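Local structure of ribonucleoside-diphosphate reductase (Pseudomonas aeruginosa, 5IM3) at residues A[431-436]-A[479-484]; A[692-697]-A[746-751]; A[723-728]-A[752-757]. The protein probably catalyses the reduction of ribonucleoside diphosphates to deoxyribonucleoside diphosphates for DNA synthesis, and is an allosteric enzyme that binds dATP. One frame throughout, in Å; residues are numbered along the deposited sequence.

Contact 1. Residues A[431-436]-A[479-484]; sequences KVVNDT and HDMNTA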
ATOM      1  N   LYS A 431       4.128 -20.892 -28.329  1.00 43.75           N
ATOM      2  CA  LYS A 431       4.233 -19.611 -29.009  1.00 45.93           C
ATOM      3  C   LYS A 431       3.914 -19.749 -30.492  1.00 43.53           C
ATOM      4  O   LYS A 431       3.318 -18.853 -31.092  1.00 43.33           O
ATOM      5  CB  LYS A 431       5.629 -19.028 -28.808  1.00 50.11           C
ATOM      6  CG  LYS A 431       5.863 -17.742 -29.581  1.00 55.28           C
ATOM      7  CD  LYS A 431       5.100 -16.578 -28.961  1.00 59.60           C
ATOM      8  CE  LYS A 431       5.775 -16.113 -27.683  1.00 58.60           C
ATOM      9  NZ  LYS A 431       5.232 -14.809 -27.240  1.00 60.99           N
ATOM     10  N   VAL A 432       4.331 -20.862 -31.102  1.00 41.12           N
ATOM     11  CA  VAL A 432       3.970 -21.117 -32.494  1.00 40.70           C
ATOM     12  C   VAL A 432       2.461 -21.301 -32.621  1.00 40.71           C
ATOM     13  O   VAL A 432       1.837 -20.795 -33.553  1.00 41.79           O
ATOM     14  CB  VAL A 432       4.736 -22.340 -33.027  1.00 39.70           C
ATOM     15  CG1 VAL A 432       4.352 -22.628 -34.473  1.00 39.86           C
ATOM     16  CG2 VAL A 432       6.250 -22.116 -32.905  1.00 44.37           C
ATOM     17  N   VAL A 433       1.855 -22.034 -31.686  1.00 40.19           N
ATOM     18  CA  VAL A 433       0.398 -22.170 -31.657  1.00 41.56           C
ATOM     19  C   VAL A 433      -0.248 -20.798 -31.563  1.00 40.23           C
ATOM     20  O   VAL A 433      -1.158 -20.458 -32.324  1.00 36.58           O
ATOM     21  CB  VAL A 433      -0.031 -23.069 -30.482  1.00 40.61           C
ATOM     22  CG1 VAL A 433      -1.548 -23.050 -30.321  1.00 39.76           C
ATOM     23  CG2 VAL A 433       0.480 -24.483 -30.676  1.00 41.17           C
ATOM     24  N   ASN A 434       0.220 -19.998 -30.603  1.00 39.83           N
ATOM     25  CA  ASN A 434      -0.352 -18.681 -30.364  1.00 37.82           C
ATOM     26  C   ASN A 434      -0.371 -17.843 -31.635  1.00 40.68           C
ATOM     27  O   ASN A 434      -1.377 -17.200 -31.951  1.00 36.30           O
ATOM     28  CB  ASN A 434       0.451 -17.982 -29.267  1.00 37.59           C
ATOM     29  CG  ASN A 434      -0.067 -16.604 -28.954  1.00 38.67           C
ATOM     30  OD1 ASN A 434      -0.918 -16.432 -28.082  1.00 39.50           O
ATOM     31  ND2 ASN A 434       0.444 -15.608 -29.663  1.00 39.50           N
ATOM     32  N   ASP A 435       0.736 -17.846 -32.386  1.00 44.13           N
ATOM     33  CA  ASP A 435       0.817 -17.035 -33.591  1.00 48.45           C
ATOM     34  C   ASP A 435       0.057 -17.649 -34.756  1.00 44.20           C
ATOM     35  O   ASP A 435      -0.292 -16.929 -35.696  1.00 42.90           O
ATOM     36  CB  ASP A 435       2.279 -16.814 -33.976  1.00 53.81           C
ATOM     37  CG  ASP A 435       3.025 -15.975 -32.953  1.00 60.43           C
ATOM     38  OD1 ASP A 435       2.811 -16.181 -31.738  1.00 62.06           O
ATOM     39  OD2 ASP A 435       3.822 -15.104 -33.361  1.00 62.90           O
ATOM     40  N   THR A 436      -0.208 -18.955 -34.713  1.00 37.78           N
ATOM     41  CA  THR A 436      -1.083 -19.564 -35.706  1.00 40.70           C
ATOM     42  C   THR A 436      -2.528 -19.135 -35.488  1.00 38.11           C
ATOM     43  O   THR A 436      -3.245 -18.835 -36.446  1.00 40.46           O
ATOM     44  CB  THR A 436      -0.947 -21.085 -35.644  1.00 39.94           C
ATOM     45  OG1 THR A 436       0.382 -21.454 -36.030  1.00 38.28           O
ATOM     46  CG2 THR A 436      -1.957 -21.770 -36.561  1.00 38.06           C
ATOM     47  N   HIS A 479      -0.527 -14.409 -25.323  1.00 43.12           N
ATOM     48  CA  HIS A 479      -1.693 -13.567 -25.065  1.00 46.31           C
ATOM     49  C   HIS A 479      -2.882 -13.880 -25.964  1.00 47.78           C
ATOM     50  O   HIS A 479      -3.954 -13.301 -25.759  1.00 45.13           O
ATOM     51  CB  HIS A 479      -1.333 -12.089 -25.233  1.00 48.51           C
ATOM     52  CG  HIS A 479      -0.261 -11.618 -24.300  1.00 50.96           C
ATOM     53  ND1 HIS A 479       0.977 -11.203 -24.740  1.00 51.99           N
ATOM     54  CD2 HIS A 479      -0.239 -11.504 -22.951  1.00 50.31           C
ATOM     55  CE1 HIS A 479       1.715 -10.848 -23.704  1.00 52.60           C
ATOM     56  NE2 HIS A 479       1.000 -11.021 -22.607  1.00 52.67           N
ATOM     57  N   ASP A 480      -2.730 -14.766 -26.948  1.00 47.30           N
ATOM     58  CA  ASP A 480      -3.808 -15.075 -27.879  1.00 47.36           C
ATOM     59  C   ASP A 480      -4.206 -16.542 -27.813  1.00 44.46           C
ATOM     60  O   ASP A 480      -4.851 -17.050 -28.732  1.00 47.79           O
ATOM     61  CB  ASP A 480      -3.400 -14.688 -29.300  1.00 50.08           C
ATOM     62  CG  ASP A 480      -2.845 -13.277 -29.377  1.00 52.90           C
ATOM     63  OD1 ASP A 480      -3.642 -12.328 -29.520  1.00 53.54           O
ATOM     64  OD2 ASP A 480      -1.609 -13.119 -29.282  1.00 54.14           O
ATOM     65  N   MET A 481      -3.849 -17.225 -26.732  1.00 46.43           N
ATOM     66  CA  MET A 481      -4.105 -18.646 -26.567  1.00 45.85           C
ATOM     67  C   MET A 481      -4.655 -18.886 -25.173  1.00 45.54           C
ATOM     68  O   MET A 481      -4.175 -18.298 -24.200  1.00 47.93           O
ATOM     69  CB  MET A 481      -2.817 -19.465 -26.769  1.00 46.30           C
ATOM     70  CG  MET A 481      -3.009 -20.972 -26.758  1.00 46.40           C
ATOM     71  SD  MET A 481      -1.451 -21.880 -26.681  1.00 46.59           S
ATOM     72  CE  MET A 481      -1.038 -21.657 -24.952  1.00 48.24           C
ATOM     73  N   ASN A 482      -5.664 -19.740 -25.079  1.00 41.20           N
ATOM     74  CA  ASN A 482      -6.207 -20.122 -23.787  1.00 40.60           C
ATOM     75  C   ASN A 482      -5.399 -21.279 -23.204  1.00 38.26           C
ATOM     76  O   ASN A 482      -4.714 -22.014 -23.917  1.00 36.84           O
ATOM     77  CB  ASN A 482      -7.687 -20.508 -23.903  1.00 43.32           C
ATOM     78  CG  ASN A 482      -8.586 -19.323 -24.254  1.00 44.46           C
ATOM     79  OD1 ASN A 482      -9.359 -19.379 -25.209  1.00 49.49           O
ATOM     80  ND2 ASN A 482      -8.491 -18.254 -23.478  1.00 43.74           N
ATOM     81  N   THR A 483      -5.486 -21.423 -21.886  1.00 35.54           N
ATOM     82  CA  THR A 483      -4.777 -22.461 -21.158  1.00 35.91           C
ATOM     83  C   THR A 483      -5.727 -23.096 -20.156  1.00 39.17           C
ATOM     84  O   THR A 483      -6.653 -22.444 -19.661  1.00 39.94           O
ATOM     85  CB  THR A 483      -3.552 -21.897 -20.414  1.00 36.88           C
ATOM     86  OG1 THR A 483      -3.975 -20.850 -19.542  1.00 38.03           O
ATOM     87  CG2 THR A 483      -2.514 -21.347 -21.386  1.00 36.31           C
ATOM     88  N   ALA A 484      -5.492 -24.374 -19.854  1.00 38.01           N
ATOM     89  CA  ALA A 484      -6.284 -25.067 -18.847  1.00 40.25           C
ATOM     90  C   ALA A 484      -5.425 -26.106 -18.142  1.00 38.79           C
ATOM     91  O   ALA A 484      -4.577 -26.744 -18.766  1.00 38.54           O
ATOM     92  CB  ALA A 484      -7.516 -25.738 -19.458  1.00 38.90           C
TER

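Contact 2. Residues A[692-697]-A[746-751]; sequences ISYYAI and ETLDWA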
ATOM      1  N   ILE A 692     -34.142 -35.475 -19.196  1.00 56.72           N
ATOM      2  CA  ILE A 692     -33.513 -35.343 -20.508  1.00 58.27           C
ATOM      3  C   ILE A 692     -32.570 -36.511 -20.762  1.00 58.63           C
ATOM      4  O   ILE A 692     -32.536 -37.075 -21.862  1.00 57.34           O
ATOM      5  CB  ILE A 692     -32.784 -33.989 -20.615  1.00 57.21           C
ATOM      6  CG1 ILE A 692     -33.784 -32.840 -20.477  1.00 60.11           C
ATOM      7  CG2 ILE A 692     -32.035 -33.882 -21.942  1.00 54.65           C
ATOM      8  CD1 ILE A 692     -33.152 -31.466 -20.415  1.00 58.95           C
ATOM      9  N   SER A 693     -31.799 -36.899 -19.745  1.00 63.23           N
ATOM     10  CA  SER A 693     -30.832 -37.982 -19.910  1.00 68.65           C
ATOM     11  C   SER A 693     -31.522 -39.281 -20.298  1.00 66.29           C
ATOM     12  O   SER A 693     -31.083 -39.983 -21.217  1.00 64.96           O
ATOM     13  CB  SER A 693     -30.040 -38.170 -18.621  1.00 76.13           C
ATOM     14  OG  SER A 693     -29.359 -39.406 -18.639  1.00 85.23           O
ATOM     15  N   TYR A 694     -32.597 -39.629 -19.587  1.00 65.56           N
ATOM     16  CA  TYR A 694     -33.347 -40.836 -19.909  1.00 65.55           C
ATOM     17  C   TYR A 694     -33.798 -40.822 -21.365  1.00 63.90           C
ATOM     18  O   TYR A 694     -33.589 -41.789 -22.104  1.00 63.80           O
ATOM     19  CB  TYR A 694     -34.546 -40.956 -18.967  1.00 67.23           C
ATOM     20  CG  TYR A 694     -35.278 -42.275 -19.038  1.00 68.31           C
ATOM     21  CD1 TYR A 694     -36.243 -42.505 -20.008  1.00 69.09           C
ATOM     22  CD2 TYR A 694     -35.013 -43.288 -18.123  1.00 69.27           C
ATOM     23  CE1 TYR A 694     -36.919 -43.705 -20.072  1.00 71.40           C
ATOM     24  CE2 TYR A 694     -35.687 -44.493 -18.179  1.00 70.57           C
ATOM     25  CZ  TYR A 694     -36.636 -44.697 -19.156  1.00 72.42           C
ATOM     26  OH  TYR A 694     -37.308 -45.894 -19.216  1.00 77.06           O
ATOM     27  N   TYR A 695     -34.408 -39.715 -21.795  1.00 61.35           N
ATOM     28  CA  TYR A 695     -34.915 -39.623 -23.159  1.00 60.36           C
ATOM     29  C   TYR A 695     -33.784 -39.620 -24.179  1.00 58.46           C
ATOM     30  O   TYR A 695     -33.881 -40.274 -25.223  1.00 58.65           O
ATOM     31  CB  TYR A 695     -35.777 -38.369 -23.298  1.00 60.25           C
ATOM     32  CG  TYR A 695     -36.986 -38.391 -22.396  1.00 61.99           C
ATOM     33  CD1 TYR A 695     -37.722 -39.558 -22.236  1.00 64.18           C
ATOM     34  CD2 TYR A 695     -37.381 -37.260 -21.692  1.00 61.98           C
ATOM     35  CE1 TYR A 695     -38.817 -39.601 -21.421  1.00 65.27           C
ATOM     36  CE2 TYR A 695     -38.483 -37.297 -20.867  1.00 64.24           C
ATOM     37  CZ  TYR A 695     -39.187 -38.482 -20.745  1.00 65.58           C
ATOM     38  OH  TYR A 695     -40.275 -38.546 -19.937  1.00 68.46           O
ATOM     39  N   ALA A 696     -32.703 -38.893 -23.898  1.00 54.63           N
ATOM     40  CA  ALA A 696     -31.578 -38.868 -24.824  1.00 57.47           C
ATOM     41  C   ALA A 696     -30.983 -40.261 -24.988  1.00 55.91           C
ATOM     42  O   ALA A 696     -30.748 -40.724 -26.111  1.00 55.11           O
ATOM     43  CB  ALA A 696     -30.521 -37.876 -24.335  1.00 54.36           C
ATOM     44  N   ILE A 697     -30.749 -40.956 -23.875  1.00 51.12           N
ATOM     45  CA  ILE A 697     -30.230 -42.316 -23.954  1.00 52.71           C
ATOM     46  C   ILE A 697     -31.227 -43.218 -24.671  1.00 54.49           C
ATOM     47  O   ILE A 697     -30.850 -44.033 -25.520  1.00 53.04           O
ATOM     48  CB  ILE A 697     -29.887 -42.835 -22.544  1.00 54.02           C
ATOM     49  CG1 ILE A 697     -28.703 -42.043 -21.973  1.00 52.34           C
ATOM     50  CG2 ILE A 697     -29.570 -44.336 -22.581  1.00 55.63           C
ATOM     51  CD1 ILE A 697     -28.343 -42.389 -20.542  1.00 50.73           C
ATOM     52  N   GLU A 746     -32.499 -40.733  -7.180  1.00 76.49           N
ATOM     53  CA  GLU A 746     -33.071 -41.038  -8.483  1.00 76.24           C
ATOM     54  C   GLU A 746     -34.588 -40.984  -8.382  1.00 77.52           C
ATOM     55  O   GLU A 746     -35.165 -41.459  -7.401  1.00 79.52           O
ATOM     56  CB  GLU A 746     -32.638 -42.426  -8.972  1.00 77.05           C
ATOM     57  CG  GLU A 746     -31.134 -42.643  -8.974  1.00 78.84           C
ATOM     58  CD  GLU A 746     -30.749 -44.057  -9.368  1.00 79.87           C
ATOM     59  OE1 GLU A 746     -29.590 -44.449  -9.113  1.00 77.78           O
ATOM     60  OE2 GLU A 746     -31.608 -44.774  -9.926  1.00 81.21           O
ATOM     61  N   THR A 747     -35.231 -40.414  -9.401  1.00 76.94           N
ATOM     62  CA  THR A 747     -36.684 -40.300  -9.436  1.00 79.51           C
ATOM     63  C   THR A 747     -37.320 -41.129 -10.543  1.00 80.44           C
ATOM     64  O   THR A 747     -38.551 -41.152 -10.647  1.00 81.86           O
ATOM     65  CB  THR A 747     -37.099 -38.832  -9.600  1.00 78.71           C
ATOM     66  OG1 THR A 747     -36.806 -38.391 -10.931  1.00 77.49           O
ATOM     67  CG2 THR A 747     -36.362 -37.948  -8.602  1.00 78.02           C
ATOM     68  N   LEU A 748     -36.525 -41.807 -11.367  1.00 83.30           N
ATOM     69  CA  LEU A 748     -37.018 -42.639 -12.455  1.00 84.30           C
ATOM     70  C   LEU A 748     -36.633 -44.092 -12.206  1.00 86.02           C
ATOM     71  O   LEU A 748     -35.909 -44.416 -11.261  1.00 86.59           O
ATOM     72  CB  LEU A 748     -36.456 -42.171 -13.805  1.00 82.40           C
ATOM     73  CG  LEU A 748     -37.243 -41.108 -14.577  1.00 83.81           C
ATOM     74  CD1 LEU A 748     -37.501 -39.866 -13.737  1.00 84.11           C
ATOM     75  CD2 LEU A 748     -36.495 -40.744 -15.850  1.00 80.25           C
ATOM     76  N   ASP A 749     -37.133 -44.972 -13.071  1.00 84.63           N
ATOM     77  CA  ASP A 749     -36.779 -46.389 -13.054  1.00 84.81           C
ATOM     78  C   ASP A 749     -35.835 -46.650 -14.221  1.00 82.01           C
ATOM     79  O   ASP A 749     -36.266 -46.704 -15.377  1.00 82.46           O
ATOM     80  CB  ASP A 749     -38.018 -47.274 -13.147  1.00 86.95           C
ATOM     81  CG  ASP A 749     -37.673 -48.751 -13.175  1.00 88.12           C
ATOM     82  OD1 ASP A 749     -36.581 -49.117 -12.689  1.00 87.43           O
ATOM     83  OD2 ASP A 749     -38.491 -49.546 -13.684  1.00 90.10           O
ATOM     84  N   TRP A 750     -34.551 -46.820 -13.914  1.00 78.52           N
ATOM     85  CA  TRP A 750     -33.529 -46.983 -14.937  1.00 74.64           C
ATOM     86  C   TRP A 750     -33.238 -48.440 -15.267  1.00 74.89           C
ATOM     87  O   TRP A 750     -32.593 -48.706 -16.288  1.00 74.51           O
ATOM     88  CB  TRP A 750     -32.233 -46.303 -14.491  1.00 71.39           C
ATOM     89  CG  TRP A 750     -32.317 -44.810 -14.477  1.00 70.64           C
ATOM     90  CD1 TRP A 750     -32.797 -44.025 -13.468  1.00 70.70           C
ATOM     91  CD2 TRP A 750     -31.905 -43.919 -15.519  1.00 67.68           C
ATOM     92  NE1 TRP A 750     -32.713 -42.699 -13.820  1.00 68.67           N
ATOM     93  CE2 TRP A 750     -32.165 -42.607 -15.075  1.00 68.40           C
ATOM     94  CE3 TRP A 750     -31.342 -44.102 -16.786  1.00 65.61           C
ATOM     95  CZ2 TRP A 750     -31.880 -41.486 -15.852  1.00 65.73           C
ATOM     96  CZ3 TRP A 750     -31.061 -42.988 -17.556  1.00 63.51           C
ATOM     97  CH2 TRP A 750     -31.329 -41.697 -17.086  1.00 63.45           C
ATOM     98  N   ALA A 751     -33.689 -49.383 -14.442  1.00 74.36           N
ATOM     99  CA  ALA A 751     -33.386 -50.788 -14.698  1.00 74.01           C
ATOM    100  C   ALA A 751     -33.839 -51.247 -16.076  1.00 73.33           C
ATOM    101  O   ALA A 751     -33.054 -51.932 -16.755  1.00 73.44           O
ATOM    102  CB  ALA A 751     -34.005 -51.658 -13.596  1.00 76.57           C
TER

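Contact 3. Residues A[723-728]-A[752-757]; sequences LPIDSE and PLRERV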
ATOM      1  N   LEU A 723     -24.439 -46.800 -16.747  1.00 65.70           N
ATOM      2  CA  LEU A 723     -24.948 -45.514 -17.198  1.00 64.85           C
ATOM      3  C   LEU A 723     -24.252 -44.404 -16.424  1.00 64.07           C
ATOM      4  O   LEU A 723     -23.461 -44.690 -15.516  1.00 65.58           O
ATOM      5  CB  LEU A 723     -26.466 -45.448 -17.005  1.00 68.15           C
ATOM      6  CG  LEU A 723     -27.239 -46.662 -17.520  1.00 69.35           C
ATOM      7  CD1 LEU A 723     -28.733 -46.480 -17.324  1.00 71.86           C
ATOM      8  CD2 LEU A 723     -26.927 -46.916 -18.979  1.00 69.49           C
ATOM      9  N   PRO A 724     -24.495 -43.130 -16.756  1.00 59.40           N
ATOM     10  CA  PRO A 724     -23.849 -42.052 -15.986  1.00 58.23           C
ATOM     11  C   PRO A 724     -24.112 -42.132 -14.493  1.00 59.69           C
ATOM     12  O   PRO A 724     -23.194 -41.901 -13.697  1.00 59.78           O
ATOM     13  CB  PRO A 724     -24.445 -40.784 -16.613  1.00 57.11           C
ATOM     14  CG  PRO A 724     -24.707 -41.169 -18.019  1.00 56.50           C
ATOM     15  CD  PRO A 724     -25.151 -42.612 -17.969  1.00 58.73           C
ATOM     16  N   ILE A 725     -25.341 -42.456 -14.084  1.00 61.70           N
ATOM     17  CA  ILE A 725     -25.633 -42.553 -12.657  1.00 63.93           C
ATOM     18  C   ILE A 725     -24.765 -43.619 -12.006  1.00 64.88           C
ATOM     19  O   ILE A 725     -24.363 -43.481 -10.844  1.00 65.53           O
ATOM     20  CB  ILE A 725     -27.135 -42.830 -12.435  1.00 66.65           C
ATOM     21  CG1 ILE A 725     -27.486 -42.758 -10.944  1.00 66.27           C
ATOM     22  CG2 ILE A 725     -27.529 -44.185 -13.018  1.00 67.07           C
ATOM     23  CD1 ILE A 725     -27.291 -41.383 -10.327  1.00 64.77           C
ATOM     24  N   ASP A 726     -24.461 -44.694 -12.736  1.00 64.80           N
ATOM     25  CA  ASP A 726     -23.557 -45.720 -12.230  1.00 65.55           C
ATOM     26  C   ASP A 726     -22.101 -45.269 -12.281  1.00 63.72           C
ATOM     27  O   ASP A 726     -21.306 -45.671 -11.426  1.00 63.60           O
ATOM     28  CB  ASP A 726     -23.743 -47.013 -13.025  1.00 65.66           C
ATOM     29  CG  ASP A 726     -25.150 -47.572 -12.904  1.00 67.69           C
ATOM     30  OD1 ASP A 726     -25.653 -47.675 -11.765  1.00 69.75           O
ATOM     31  OD2 ASP A 726     -25.756 -47.903 -13.945  1.00 67.70           O
ATOM     32  N   SER A 727     -21.737 -44.443 -13.265  1.00 67.21           N
ATOM     33  CA  SER A 727     -20.387 -43.884 -13.307  1.00 67.52           C
ATOM     34  C   SER A 727     -20.073 -43.106 -12.035  1.00 68.04           C
ATOM     35  O   SER A 727     -18.954 -43.178 -11.515  1.00 67.89           O
ATOM     36  CB  SER A 727     -20.228 -42.981 -14.530  1.00 66.24           C
ATOM     37  OG  SER A 727     -20.466 -43.678 -15.736  1.00 68.02           O
ATOM     38  N   GLU A 728     -21.047 -42.346 -11.523  1.00 69.72           N
ATOM     39  CA  GLU A 728     -20.839 -41.608 -10.280  1.00 70.09           C
ATOM     40  C   GLU A 728     -20.503 -42.549  -9.132  1.00 71.95           C
ATOM     41  O   GLU A 728     -19.609 -42.264  -8.328  1.00 72.29           O
ATOM     42  CB  GLU A 728     -22.084 -40.788  -9.933  1.00 70.29           C
ATOM     43  CG  GLU A 728     -22.248 -39.513 -10.734  1.00 68.99           C
ATOM     44  CD  GLU A 728     -21.409 -38.366 -10.203  1.00 67.19           C
ATOM     45  OE1 GLU A 728     -21.976 -37.284  -9.942  1.00 65.92           O
ATOM     46  OE2 GLU A 728     -20.181 -38.542 -10.049  1.00 65.99           O
ATOM     47  N   PRO A 752     -35.046 -50.923 -16.553  1.00 75.21           N
ATOM     48  CA  PRO A 752     -35.419 -51.366 -17.907  1.00 74.70           C
ATOM     49  C   PRO A 752     -34.568 -50.742 -18.994  1.00 73.10           C
ATOM     50  O   PRO A 752     -34.232 -51.417 -19.976  1.00 73.64           O
ATOM     51  CB  PRO A 752     -36.891 -50.940 -18.023  1.00 75.58           C
ATOM     52  CG  PRO A 752     -37.357 -50.758 -16.617  1.00 76.95           C
ATOM     53  CD  PRO A 752     -36.164 -50.245 -15.877  1.00 75.46           C
ATOM     54  N   LEU A 753     -34.214 -49.462 -18.857  1.00 70.07           N
ATOM     55  CA  LEU A 753     -33.366 -48.824 -19.858  1.00 69.13           C
ATOM     56  C   LEU A 753     -31.928 -49.320 -19.769  1.00 69.13           C
ATOM     57  O   LEU A 753     -31.246 -49.424 -20.795  1.00 69.39           O
ATOM     58  CB  LEU A 753     -33.418 -47.305 -19.697  1.00 66.12           C
ATOM     59  CG  LEU A 753     -32.702 -46.494 -20.780  1.00 64.51           C
ATOM     60  CD1 LEU A 753     -33.310 -46.761 -22.152  1.00 65.17           C
ATOM     61  CD2 LEU A 753     -32.747 -45.007 -20.455  1.00 62.93           C
ATOM     62  N   ARG A 754     -31.451 -49.632 -18.561  1.00 68.95           N
ATOM     63  CA  ARG A 754     -30.125 -50.219 -18.413  1.00 69.83           C
ATOM     64  C   ARG A 754     -30.015 -51.561 -19.126  1.00 71.26           C
ATOM     65  O   ARG A 754     -28.900 -52.001 -19.427  1.00 69.64           O
ATOM     66  CB  ARG A 754     -29.787 -50.385 -16.927  1.00 70.86           C
ATOM     67  CG  ARG A 754     -28.392 -50.945 -16.655  1.00 69.91           C
ATOM     68  CD  ARG A 754     -28.099 -51.041 -15.163  1.00 70.28           C
ATOM     69  NE  ARG A 754     -27.911 -49.725 -14.554  1.00 70.26           N
ATOM     70  CZ  ARG A 754     -28.855 -49.043 -13.909  1.00 71.23           C
ATOM     71  NH1 ARG A 754     -30.077 -49.541 -13.771  1.00 74.01           N
ATOM     72  NH2 ARG A 754     -28.575 -47.853 -13.395  1.00 70.42           N
ATOM     73  N   GLU A 755     -31.144 -52.216 -19.409  1.00 73.41           N
ATOM     74  CA  GLU A 755     -31.113 -53.479 -20.134  1.00 73.88           C
ATOM     75  C   GLU A 755     -31.044 -53.246 -21.638  1.00 72.93           C
ATOM     76  O   GLU A 755     -30.226 -53.861 -22.332  1.00 73.27           O
ATOM     77  CB  GLU A 755     -32.342 -54.317 -19.778  1.00 78.99           C
ATOM     78  CG  GLU A 755     -32.296 -55.747 -20.294  1.00 81.48           C
ATOM     79  CD  GLU A 755     -33.597 -56.491 -20.062  1.00 85.25           C
ATOM     80  OE1 GLU A 755     -34.664 -55.839 -20.060  1.00 86.59           O
ATOM     81  OE2 GLU A 755     -33.553 -57.725 -19.880  1.00 88.17           O
ATOM     82  N   ARG A 756     -31.893 -52.355 -22.162  1.00 71.01           N
ATOM     83  CA  ARG A 756     -31.921 -52.123 -23.603  1.00 70.24           C
ATOM     84  C   ARG A 756     -30.625 -51.502 -24.101  1.00 68.17           C
ATOM     85  O   ARG A 756     -30.237 -51.725 -25.254  1.00 65.64           O
ATOM     86  CB  ARG A 756     -33.103 -51.231 -23.983  1.00 68.38           C
ATOM     87  CG  ARG A 756     -33.120 -50.848 -25.467  1.00 67.21           C
ATOM     88  CD  ARG A 756     -34.533 -50.718 -26.020  1.00 68.53           C
ATOM     89  NE  ARG A 756     -35.086 -49.374 -25.860  1.00 66.35           N
ATOM     90  CZ  ARG A 756     -35.339 -48.527 -26.855  1.00 65.12           C
ATOM     91  NH1 ARG A 756     -35.098 -48.852 -28.119  1.00 63.62           N
ATOM     92  NH2 ARG A 756     -35.851 -47.335 -26.580  1.00 65.82           N
ATOM     93  N   VAL A 757     -29.950 -50.718 -23.261  1.00 74.16           N
ATOM     94  CA  VAL A 757     -28.714 -50.076 -23.694  1.00 74.64           C
ATOM     95  C   VAL A 757     -27.651 -51.124 -23.993  1.00 73.99           C
ATOM     96  O   VAL A 757     -26.867 -50.981 -24.940  1.00 74.76           O
ATOM     97  CB  VAL A 757     -28.233 -49.067 -22.636  1.00 76.44           C
ATOM     98  CG1 VAL A 757     -27.955 -49.764 -21.318  1.00 78.43           C
ATOM     99  CG2 VAL A 757     -26.994 -48.343 -23.115  1.00 73.51           C
TER

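Contact 1. Residues A[431-436]-A[479-484]
Asn434 reaches from its helix to the backbone of Asp480, in the turn that leads into strand 482-487. Its CG stands anti to the backbone N (chi1 180°), which carries the amide beyond the helix surface to the turn. From CB the chain runs on to CG, where it splits into two polar branches. OD1 of Asn434 accepts from the backbone N of Asp480 at 2.7 Å, and the donor lies in the carbonyl plane. OD1 of Asn434 also lies 3.8 Å from CB of Met481. The other branch, ND2 of Asn434, gives a longer bond of 3.2 Å to OD2 of Asp480, which receives it on its anti lone pair. A further bond runs from ND2 of Asn434 to OD1 of Asp435, 3.2 Å away and nearly straight. Three hydrogen bonds thus fix the rotation of this buried amide. Amide and carboxylate planes of Asn434 and Asp480 are 51° apart. Beside this polar grip, SD of Met481 packs at 3.8 Å against CG1 of Val433. The contact belongs to the ten-stranded alpha-beta barrel of the reductase. Helix 427-440 lies in the chain between parallel strands 401-405 and 450-455. Val433 also leans on Ile389 of helix 382-395, and Met481 on Ala452 of strand 450-455. Thr436 hydrogen-bonds Tyr386 of the second subunit, which places helix 427-440 at the subunit interface.

Contact 2. Residues A[692-697]-A[746-751]
The ring of Trp750 takes the edge of the Tyr694 ring on one face. This is an edge-to-face, T-shaped pair, with 5.2 Å between the Tyr694 centroid and that of the six-membered ring of Trp750. The planes stand 67° apart. CD2 of Tyr694 does the touching and lies over the rim of the indole. The tyrosine ring gets there because its CG is anti to the backbone N (chi1 -170°), which sends it out from the helix across the indole. At the edge of the indole, OG of Ser693 is 3.4 Å from CH2 of Trp750. CD1 of Ile697 comes to the same edge, 4.1 Å from CZ3 of Trp750. The tyrosine ring has its own edge partner: O of Asp749 lies near its plane, 3.6 Å from CE2 of Tyr694. CD2 of Leu748 packs on the root of that ring, 3.7 Å from CB of Tyr694. Trp869 adds a nearly parallel ring to Trp750. No hydrogen bond links 692-697 with 746-751. The polar fastening comes one turn back on the same helix, where Glu690 accepts from NE1 of Trp750 and also bonds OG1 of Thr747. A carboxylate therefore satisfies the indole N-H and would probably keep the ring from turning. The loop is held to helix 679-707 by aromatic and apolar packing, with one acidic residue as its polar anchor.

Contact 3. Residues A[723-728]-A[752-757]
Asp726 and Arg754 form the salt bridge of this contact. The arginine grips side-on, with NE and NH2 of Arg754 both bonded to OD2 of Asp726, each at 2.9 Å. That oxygen lies in the guanidinium plane, and the two nitrogens meet it on its syn side, somewhat out of the carboxylate plane. The carboxylate is turned, its plane 55° from that of the guanidinium. A bend at chi3 of Arg754 (-71°) turns the NE and NH2 edge to the acid after an extended start to the chain. Hydrogen bonding within 723-728 adds a third donor to the same oxygen. The backbone N of Leu723, the N-cap residue, reaches OD2 of Asp726 at 3.3 Å on its anti lone pair. The acid also sits in the first turn of its helix, where the helix dipole would tend to favour its negative charge. Packing of methyl groups completes the contact. CD1 of Leu723 lies over one face of the guanidinium and touches CB of Arg754 at 4.1 Å. CG2 of Ile725 comes to the guanidinium edge, 3.8 Å from NH2 of Arg754. The one apolar pair is CD2 of Leu723 with CG1 of Val757, 3.8 Å apart. The contact joins the N-terminal turn of helix 724-735 to the short helix 751-757. Helix 679-707 flanks the latter: its Tyr694 and Ile697 pack on Leu753, and its Asp702 and Asp705 make salt bridges with Arg756.

How the contacts relate
From the N terminus, contact 1 comes first. It closes a loop of 42 residues that holds strand 450-455, and ties helix 427-440 to strand 482-487, which pairs in parallel with 450-455. It is complete before contact 2 opens. Contacts 2 and 3 cross, because their segments alternate: 692-697, 723-728, 746-751, 752-757. Contact 2 brings the chain back to helix 679-707, and contact 3 brings it back to helix 724-735. Their centres are 8 Å apart, and Trp750 touches Leu723 while Glu746 packs against Ile725. Together they bind three helices and a loop into one packed unit. Contact 1 lies apart, its centre about 40 Å from both, within the same barrel domain.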